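Local coordinates for protein metallo-carboxypeptidase (Pseudomonas aeruginosa, PDB 4A39) that probably removes C-terminal residues from peptide or protein substrates as a zinc-dependent carboxypeptidase of the M14 family, at residues 133-138 with 157-162; 146-151 with 254-259; 57-60 with 64-67. All coordinates share one frame; numbering follows the deposited sequence.

Interactions 1 and 2 belong to the zinc carboxypeptidase domain and share one corner of its mixed sheet, whose edge strand 144-151 pairs with strand 157-163. Interaction 1 sets helix 128-138 against one face of that pair, and interaction 2 sets helix 252-264 against the other; both are partly buried, and their centres lie about 12 Å apart. Interaction 3 stands apart in the N-terminal beta-rich domain, its centre about 38 and 44 Å from the other two, and is a buried contact between a loop and a strand. The chemistry differs accordingly: aliphatic packing together with valine methyls against a carboxylate in 1, a ring against glycine backbone in 2, and sulfur over imidazole in 3.

Interaction 1 (133-138 with 157-162); sequences RLVERA and DIELLR
Val-135 turns both methyls of its isopropyl group toward the carboxylate of Glu-159, while one turn further along helix 128-138 Ala-138 meets Leu-161. Three residues on the helix roughly span two on the strand, so both pairs fall on the facing surfaces. Val-135 CG2 approaches Glu-159 OE2 to 3.8 Å, and Val-135 CG1 lies a little further from the same oxygen, at 4.1 Å. The glutamate reaches this place through a bend: CG runs anti to the carbonyl carbon, and a chi2 of 98° then folds the carboxylate over toward the helix. Its other oxygen, OE1, is hydrogen-bonded to His-131, one helical turn before Val-135, so the polar end is tied to the same helix that the valine packs from. Leu-161 keeps an extended chi2 of 175° and points a single methyl at the alanine, with CD1 3.8 Å from Ala-138 CB. Beyond the pair, Leu-161 also rests on Leu-139 and Pro-218, and Ala-138 on Ile-194 of helix 185-196. Helix 128-138 is thus laid on one face of the sheet near its edge. The contact passes from wholly apolar at the buried Ala-138 and Leu-161 to mixed at the partly exposed Val-135 and Glu-159, where the link to His-131 gives the carboxylate a polar partner beside the valine methyls and probably limits its rotation.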
loop_
_atom_site.group_PDB
_atom_site.type_symbol
_atom_site.label_atom_id
_atom_site.label_comp_id
_atom_site.label_asym_id
_atom_site.label_seq_id
_atom_site.Cartn_x
_atom_site.Cartn_y
_atom_site.Cartn_z
ATOM N N ARG A 133 -4.456 7.852 14.443
ATOM C CA ARG A 133 -5.903 7.985 14.535
ATOM C C ARG A 133 -6.604 6.684 14.151
ATOM O O ARG A 133 -7.614 6.313 14.753
ATOM C CB ARG A 133 -6.395 9.128 13.644
ATOM C CG ARG A 133 -5.978 10.510 14.137
ATOM C CD ARG A 133 -6.801 11.619 13.484
ATOM N NE ARG A 133 -6.553 11.751 12.050
ATOM C CZ ARG A 133 -5.452 12.278 11.523
ATOM N NH1 ARG A 133 -4.481 12.729 12.309
ATOM N NH2 ARG A 133 -5.325 12.367 10.206
ATOM N N LEU A 134 -6.068 5.991 13.149
ATOM C CA LEU A 134 -6.651 4.726 12.713
ATOM C C LEU A 134 -6.554 3.690 13.825
ATOM O O LEU A 134 -7.499 2.943 14.074
ATOM C CB LEU A 134 -5.932 4.194 11.467
ATOM C CG LEU A 134 -6.394 2.806 10.998
ATOM C CD1 LEU A 134 -7.873 2.845 10.636
ATOM C CD2 LEU A 134 -5.570 2.367 9.796
ATOM N N VAL A 135 -5.402 3.640 14.486
ATOM C CA VAL A 135 -5.209 2.687 15.571
ATOM C C VAL A 135 -6.147 3.019 16.728
ATOM O O VAL A 135 -6.794 2.126 17.282
ATOM C CB VAL A 135 -3.741 2.678 16.063
ATOM C CG1 VAL A 135 -3.621 1.853 17.336
ATOM C CG2 VAL A 135 -2.839 2.085 14.986
ATOM N N GLU A 136 -6.229 4.301 17.083
ATOM C CA GLU A 136 -7.108 4.736 18.167
ATOM C C GLU A 136 -8.551 4.354 17.850
ATOM O O GLU A 136 -9.288 3.886 18.719
ATOM C CB GLU A 136 -7.001 6.254 18.369
ATOM C CG GLU A 136 -8.175 6.873 19.133
ATOM C CD GLU A 136 -8.011 8.367 19.364
ATOM O OE1 GLU A 136 -7.595 9.078 18.424
ATOM O OE2 GLU A 136 -8.313 8.833 20.483
ATOM N N ARG A 137 -8.950 4.554 16.598
ATOM C CA ARG A 137 -10.306 4.221 16.177
ATOM C C ARG A 137 -10.558 2.716 16.251
ATOM O O ARG A 137 -11.615 2.275 16.701
ATOM C CB ARG A 137 -10.550 4.717 14.749
ATOM C CG ARG A 137 -11.902 4.321 14.176
ATOM C CD ARG A 137 -12.058 4.845 12.756
ATOM N NE ARG A 137 -12.018 6.303 12.716
ATOM C CZ ARG A 137 -12.991 7.091 13.161
ATOM N NH1 ARG A 137 -14.099 6.564 13.667
ATOM N NH2 ARG A 137 -12.864 8.409 13.089
ATOM N N ALA A 138 -9.580 1.933 15.814
ATOM C CA ALA A 138 -9.701 0.479 15.823
ATOM C C ALA A 138 -9.893 -0.086 17.226
ATOM O O ALA A 138 -10.742 -0.951 17.443
ATOM C CB ALA A 138 -8.470 -0.150 15.173
ATOM N N ASP A 157 6.454 2.205 16.529
ATOM C CA ASP A 157 5.584 1.051 16.753
ATOM C C ASP A 157 5.070 0.339 15.505
ATOM O O ASP A 157 4.710 0.977 14.520
ATOM C CB ASP A 157 4.353 1.450 17.576
ATOM C CG ASP A 157 4.661 1.666 19.044
ATOM O OD1 ASP A 157 5.602 1.028 19.551
ATOM O OD2 ASP A 157 3.941 2.455 19.693
ATOM N N ILE A 158 5.026 -0.990 15.579
ATOM C CA ILE A 158 4.482 -1.828 14.510
ATOM C C ILE A 158 3.335 -2.574 15.200
ATOM O O ILE A 158 3.522 -3.681 15.704
ATOM C CB ILE A 158 5.493 -2.885 13.997
ATOM C CG1 ILE A 158 6.820 -2.227 13.613
ATOM C CG2 ILE A 158 4.899 -3.621 12.804
ATOM C CD1 ILE A 158 6.722 -1.305 12.439
ATOM N N GLU A 159 2.155 -1.968 15.240
ATOM C CA GLU A 159 1.019 -2.601 15.905
ATOM C C GLU A 159 0.418 -3.787 15.168
ATOM O O GLU A 159 0.247 -3.753 13.953
ATOM C CB GLU A 159 -0.098 -1.582 16.157
ATOM C CG GLU A 159 0.305 -0.421 17.049
ATOM C CD GLU A 159 0.683 0.814 16.260
ATOM O OE1 GLU A 159 1.193 0.664 15.128
ATOM O OE2 GLU A 159 0.480 1.934 16.779
ATOM N N LEU A 160 0.104 -4.835 15.926
ATOM C CA LEU A 160 -0.552 -6.023 15.393
ATOM C C LEU A 160 -1.904 -6.043 16.094
ATOM O O LEU A 160 -1.981 -6.256 17.308
ATOM C CB LEU A 160 0.225 -7.299 15.737
ATOM C CG LEU A 160 -0.496 -8.627 15.464
ATOM C CD1 LEU A 160 -0.988 -8.673 14.022
ATOM C CD2 LEU A 160 0.444 -9.789 15.752
ATOM N N LEU A 161 -2.966 -5.797 15.336
ATOM C CA LEU A 161 -4.311 -5.774 15.899
ATOM C C LEU A 161 -5.020 -7.092 15.647
ATOM O O LEU A 161 -4.802 -7.725 14.619
ATOM C CB LEU A 161 -5.132 -4.645 15.265
ATOM C CG LEU A 161 -4.501 -3.251 15.243
ATOM C CD1 LEU A 161 -5.397 -2.302 14.462
ATOM C CD2 LEU A 161 -4.285 -2.755 16.668
ATOM N N ARG A 162 -5.853 -7.514 16.595
ATOM C CA ARG A 162 -6.610 -8.747 16.419
ATOM C C ARG A 162 -8.086 -8.478 16.630
ATOM O O ARG A 162 -8.484 -7.849 17.615
ATOM C CB ARG A 162 -6.151 -9.857 17.381
ATOM C CG ARG A 162 -7.017 -11.124 17.255
ATOM C CD ARG A 162 -6.371 -12.366 17.849
ATOM N NE ARG A 162 -6.309 -12.331 19.306
ATOM C CZ ARG A 162 -5.810 -13.314 20.048
ATOM N NH1 ARG A 162 -5.329 -14.405 19.466
ATOM N NH2 ARG A 162 -5.794 -13.209 21.370
#

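Interaction 2 (146-151 with 254-259)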
loop_
_atom_site.group_PDB
_atom_site.type_symbol
_atom_site.label_atom_id
_atom_site.label_comp_id
_atom_site.label_asym_id
_atom_site.label_seq_id
_atom_site.Cartn_x
_atom_site.Cartn_y
_atom_site.Cartn_z
ATOM N N ARG A 146 -5.057 -4.674 20.729
ATOM C CA ARG A 146 -3.694 -4.680 20.222
ATOM C C ARG A 146 -3.067 -5.952 20.775
ATOM O O ARG A 146 -2.710 -6.024 21.955
ATOM C CB ARG A 146 -2.903 -3.458 20.700
ATOM C CG ARG A 146 -1.593 -3.283 19.945
ATOM C CD ARG A 146 -0.760 -2.132 20.480
ATOM N NE ARG A 146 -0.181 -2.443 21.784
ATOM C CZ ARG A 146 0.707 -1.675 22.409
ATOM N NH1 ARG A 146 1.121 -0.543 21.853
ATOM N NH2 ARG A 146 1.190 -2.047 23.588
ATOM N N LEU A 147 -2.951 -6.962 19.921
ATOM C CA LEU A 147 -2.396 -8.253 20.312
ATOM C C LEU A 147 -0.920 -8.193 20.666
ATOM O O LEU A 147 -0.486 -8.754 21.673
ATOM C CB LEU A 147 -2.598 -9.273 19.188
ATOM C CG LEU A 147 -2.096 -10.685 19.494
ATOM C CD1 LEU A 147 -2.822 -11.230 20.717
ATOM C CD2 LEU A 147 -2.321 -11.589 18.294
ATOM N N ALA A 148 -0.149 -7.512 19.829
ATOM C CA ALA A 148 1.286 -7.384 20.037
ATOM C C ALA A 148 1.785 -6.101 19.394
ATOM O O ALA A 148 1.054 -5.441 18.661
ATOM C CB ALA A 148 2.001 -8.580 19.428
ATOM N N VAL A 149 3.036 -5.749 19.668
ATOM C CA VAL A 149 3.618 -4.548 19.092
ATOM C C VAL A 149 5.104 -4.767 18.815
ATOM O O VAL A 149 5.852 -5.221 19.687
ATOM C CB VAL A 149 3.419 -3.317 20.029
ATOM C CG1 VAL A 149 4.160 -3.518 21.343
ATOM C CG2 VAL A 149 3.876 -2.053 19.331
ATOM N N GLY A 150 5.519 -4.473 17.586
ATOM C CA GLY A 150 6.913 -4.622 17.205
ATOM C C GLY A 150 7.613 -3.274 17.232
ATOM O O GLY A 150 6.972 -2.238 17.422
ATOM N N THR A 151 8.927 -3.277 17.033
ATOM C CA THR A 151 9.695 -2.041 17.056
ATOM C C THR A 151 10.566 -1.916 15.812
ATOM O O THR A 151 11.368 -2.799 15.506
ATOM C CB THR A 151 10.582 -1.982 18.312
ATOM O OG1 THR A 151 9.755 -2.099 19.477
ATOM C CG2 THR A 151 11.347 -0.672 18.371
ATOM N N VAL A 254 9.833 -7.320 9.916
ATOM C CA VAL A 254 9.457 -8.636 9.410
ATOM C C VAL A 254 9.698 -9.716 10.464
ATOM O O VAL A 254 8.908 -10.654 10.597
ATOM C CB VAL A 254 10.241 -8.961 8.116
ATOM C CG1 VAL A 254 10.053 -10.422 7.730
ATOM C CG2 VAL A 254 9.745 -8.057 6.988
ATOM N N TRP A 255 10.784 -9.577 11.216
ATOM C CA TRP A 255 11.114 -10.533 12.271
ATOM C C TRP A 255 9.955 -10.620 13.266
ATOM O O TRP A 255 9.585 -11.707 13.724
ATOM C CB TRP A 255 12.399 -10.089 12.985
ATOM C CG TRP A 255 12.805 -10.976 14.120
ATOM C CD1 TRP A 255 12.379 -10.902 15.416
ATOM C CD2 TRP A 255 13.697 -12.092 14.052
ATOM N NE1 TRP A 255 12.952 -11.906 16.161
ATOM C CE2 TRP A 255 13.766 -12.651 15.348
ATOM C CE3 TRP A 255 14.446 -12.675 13.022
ATOM C CZ2 TRP A 255 14.555 -13.768 15.641
ATOM C CZ3 TRP A 255 15.231 -13.786 13.314
ATOM C CH2 TRP A 255 15.279 -14.321 14.613
ATOM N N PHE A 256 9.388 -9.463 13.585
ATOM C CA PHE A 256 8.263 -9.355 14.506
ATOM C C PHE A 256 7.056 -10.145 14.016
ATOM O O PHE A 256 6.519 -10.989 14.734
ATOM C CB PHE A 256 7.874 -7.880 14.672
ATOM C CG PHE A 256 6.517 -7.667 15.292
ATOM C CD1 PHE A 256 6.233 -8.137 16.570
ATOM C CD2 PHE A 256 5.527 -6.978 14.598
ATOM C CE1 PHE A 256 4.977 -7.923 17.150
ATOM C CE2 PHE A 256 4.274 -6.760 15.166
ATOM C CZ PHE A 256 4.000 -7.233 16.446
ATOM N N VAL A 257 6.628 -9.871 12.791
ATOM C CA VAL A 257 5.462 -10.555 12.244
ATOM C C VAL A 257 5.639 -12.065 12.167
ATOM O O VAL A 257 4.724 -12.811 12.516
ATOM C CB VAL A 257 5.093 -10.002 10.852
ATOM C CG1 VAL A 257 3.898 -10.760 10.284
ATOM C CG2 VAL A 257 4.764 -8.520 10.969
ATOM N N GLN A 258 6.807 -12.522 11.724
ATOM C CA GLN A 258 7.046 -13.959 11.632
ATOM C C GLN A 258 6.965 -14.649 12.993
ATOM O O GLN A 258 6.500 -15.782 13.087
ATOM C CB GLN A 258 8.398 -14.243 10.970
ATOM C CG GLN A 258 8.363 -14.079 9.450
ATOM C CD GLN A 258 9.593 -14.637 8.754
ATOM O OE1 GLN A 258 10.202 -15.604 9.219
ATOM N NE2 GLN A 258 9.949 -14.046 7.617
ATOM N N GLN A 259 7.407 -13.972 14.047
ATOM C CA GLN A 259 7.346 -14.569 15.379
ATOM C C GLN A 259 5.897 -14.730 15.827
ATOM O O GLN A 259 5.526 -15.744 16.427
ATOM C CB GLN A 259 8.110 -13.707 16.389
ATOM C CG GLN A 259 9.619 -13.722 16.195
ATOM C CD GLN A 259 10.226 -15.102 16.412
ATOM O OE1 GLN A 259 11.419 -15.308 16.195
ATOM N NE2 GLN A 259 9.404 -16.053 16.847
#
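Gly-150 and Phe-256 bring strand 146-151 and helix 254-259 together, their CA atoms 5.6 Å apart; the axes of the two segments run nearly antiparallel, at 154°, and come within 8.1 Å. Phe-256 carries the helix side of the contact: CG anti to the backbone N, chi1 164°, throws the ring onto the strand. Gly-150 CA sits over one face of the Phe-256 ring in a CH-pi contact, 3.5 Å from the centroid and only 9° off the ring normal, an approach this close and central being possible because glycine has no side chain there. Gly-150 N lies over the same face nearer the rim, 3.4 Å from Phe-256 CZ; its hydrogen is probably given to Ile-158 O instead of the ring. Ala-148 CB comes at the edge of the ring, near its plane, 3.8 Å from Phe-256 CE1. Ala-148 belongs to a classic beta bulge: it and Leu-147 both face Leu-160 of the neighbouring strand. Strand 144-151 is the outermost strand at this end of the sheet, paired with strand 157-163, and Phe-256 also packs on Ile-158 and Leu-160, so one ring from helix 252-264 spans both strands.

Interaction 3 (57-60 with 64-67); sequences EGMA and EHCF
Met-59 sets its sulfur over one face of the His-65 imidazole, while its CB and CG stand beside the CE1 corner. With CG anti to the carbonyl carbon (chi1 -59°) and an extended chi2, the chain carries its sulfur over the ring before bending at chi3. SD stands 4.2 Å from the centroid of the His-65 ring, 17° off the normal, a sulfur-aromatic contact displaced somewhat toward the rim. The root of the same side chain touches as well, Met-59 CB lying 3.7 Å from His-65 CE1. His-65 also places CG anti to its carbonyl carbon, which directs the ring from strand 65-69 toward the loop. At the ring's edge, near its plane, Ala-60 O faces His-65 NE2 at 3.8 Å, too far for a hydrogen bond. Pro-113 packs on both Met-59 and His-65. The loop follows strand 53-57, which is no neighbour of strand 65-69 in the sheet, yet Phe-67 reaches Phe-54 and Val-56, consistent with a folded, sandwich-like N-terminal domain whose layers meet here. Across this contact the imidazole meets the loop through dispersion and sulfur-ring attraction; its ND1 is buried and has no partner in the model, a setting that would probably favour the neutral ring.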
loop_
_atom_site.group_PDB
_atom_site.type_symbol
_atom_site.label_atom_id
_atom_site.label_comp_id
_atom_site.label_asym_id
_atom_site.label_seq_id
_atom_site.Cartn_x
_atom_site.Cartn_y
_atom_site.Cartn_z
ATOM N N GLU A 57 4.423 27.149 -1.718
ATOM C CA GLU A 57 3.755 28.269 -1.069
ATOM C C GLU A 57 4.158 29.568 -1.755
ATOM O O GLU A 57 5.195 29.630 -2.416
ATOM C CB GLU A 57 4.124 28.315 0.422
ATOM C CG GLU A 57 3.830 27.017 1.159
ATOM C CD GLU A 57 4.333 27.003 2.596
ATOM O OE1 GLU A 57 5.272 27.761 2.925
ATOM O OE2 GLU A 57 3.794 26.206 3.395
ATOM N N GLY A 58 3.324 30.591 -1.613
ATOM C CA GLY A 58 3.608 31.884 -2.215
ATOM C C GLY A 58 3.439 31.964 -3.725
ATOM O O GLY A 58 4.077 32.789 -4.379
ATOM N N MET A 59 2.581 31.119 -4.291
ATOM C CA MET A 59 2.368 31.139 -5.735
ATOM C C MET A 59 1.512 32.328 -6.152
ATOM O O MET A 59 0.567 32.703 -5.451
ATOM C CB MET A 59 1.695 29.844 -6.199
ATOM C CG MET A 59 2.471 28.580 -5.880
ATOM S SD MET A 59 1.673 27.122 -6.578
ATOM C CE MET A 59 0.272 26.968 -5.500
ATOM N N ALA A 60 1.845 32.917 -7.295
ATOM C CA ALA A 60 1.103 34.065 -7.806
ATOM C C ALA A 60 -0.212 33.611 -8.429
ATOM O O ALA A 60 -0.315 32.496 -8.938
ATOM C CB ALA A 60 1.945 34.813 -8.836
ATOM N N GLU A 64 0.266 30.183 -14.702
ATOM C CA GLU A 64 0.513 28.784 -15.011
ATOM C C GLU A 64 1.858 28.367 -14.433
ATOM O O GLU A 64 2.869 29.030 -14.656
ATOM C CB GLU A 64 0.519 28.555 -16.523
ATOM C CG GLU A 64 0.972 27.160 -16.933
ATOM C CD GLU A 64 0.915 26.939 -18.432
ATOM O OE1 GLU A 64 1.514 27.741 -19.182
ATOM O OE2 GLU A 64 0.270 25.958 -18.860
ATOM N N HIS A 65 1.860 27.274 -13.676
ATOM C CA HIS A 65 3.094 26.757 -13.092
ATOM C C HIS A 65 3.417 25.435 -13.766
ATOM O O HIS A 65 2.559 24.557 -13.878
ATOM C CB HIS A 65 2.941 26.558 -11.584
ATOM C CG HIS A 65 2.784 27.838 -10.828
ATOM N ND1 HIS A 65 3.705 28.281 -9.902
ATOM C CD2 HIS A 65 1.833 28.799 -10.901
ATOM C CE1 HIS A 65 3.330 29.461 -9.441
ATOM N NE2 HIS A 65 2.197 29.798 -10.032
ATOM N N CYS A 66 4.655 25.309 -14.228
ATOM C CA CYS A 66 5.101 24.109 -14.918
ATOM C C CYS A 66 6.237 23.461 -14.146
ATOM O O CYS A 66 7.308 24.048 -13.984
ATOM C CB CYS A 66 5.554 24.478 -16.325
ATOM S SG CYS A 66 4.260 25.366 -17.197
ATOM N N PHE A 67 5.989 22.241 -13.681
ATOM C CA PHE A 67 6.958 21.489 -12.891
ATOM C C PHE A 67 7.636 20.374 -13.673
ATOM O O PHE A 67 7.042 19.789 -14.581
ATOM C CB PHE A 67 6.257 20.858 -11.683
ATOM C CG PHE A 67 5.608 21.850 -10.761
ATOM C CD1 PHE A 67 4.337 22.352 -11.039
ATOM C CD2 PHE A 67 6.262 22.276 -9.608
ATOM C CE1 PHE A 67 3.724 23.261 -10.179
ATOM C CE2 PHE A 67 5.658 23.187 -8.738
ATOM C CZ PHE A 67 4.384 23.681 -9.024
#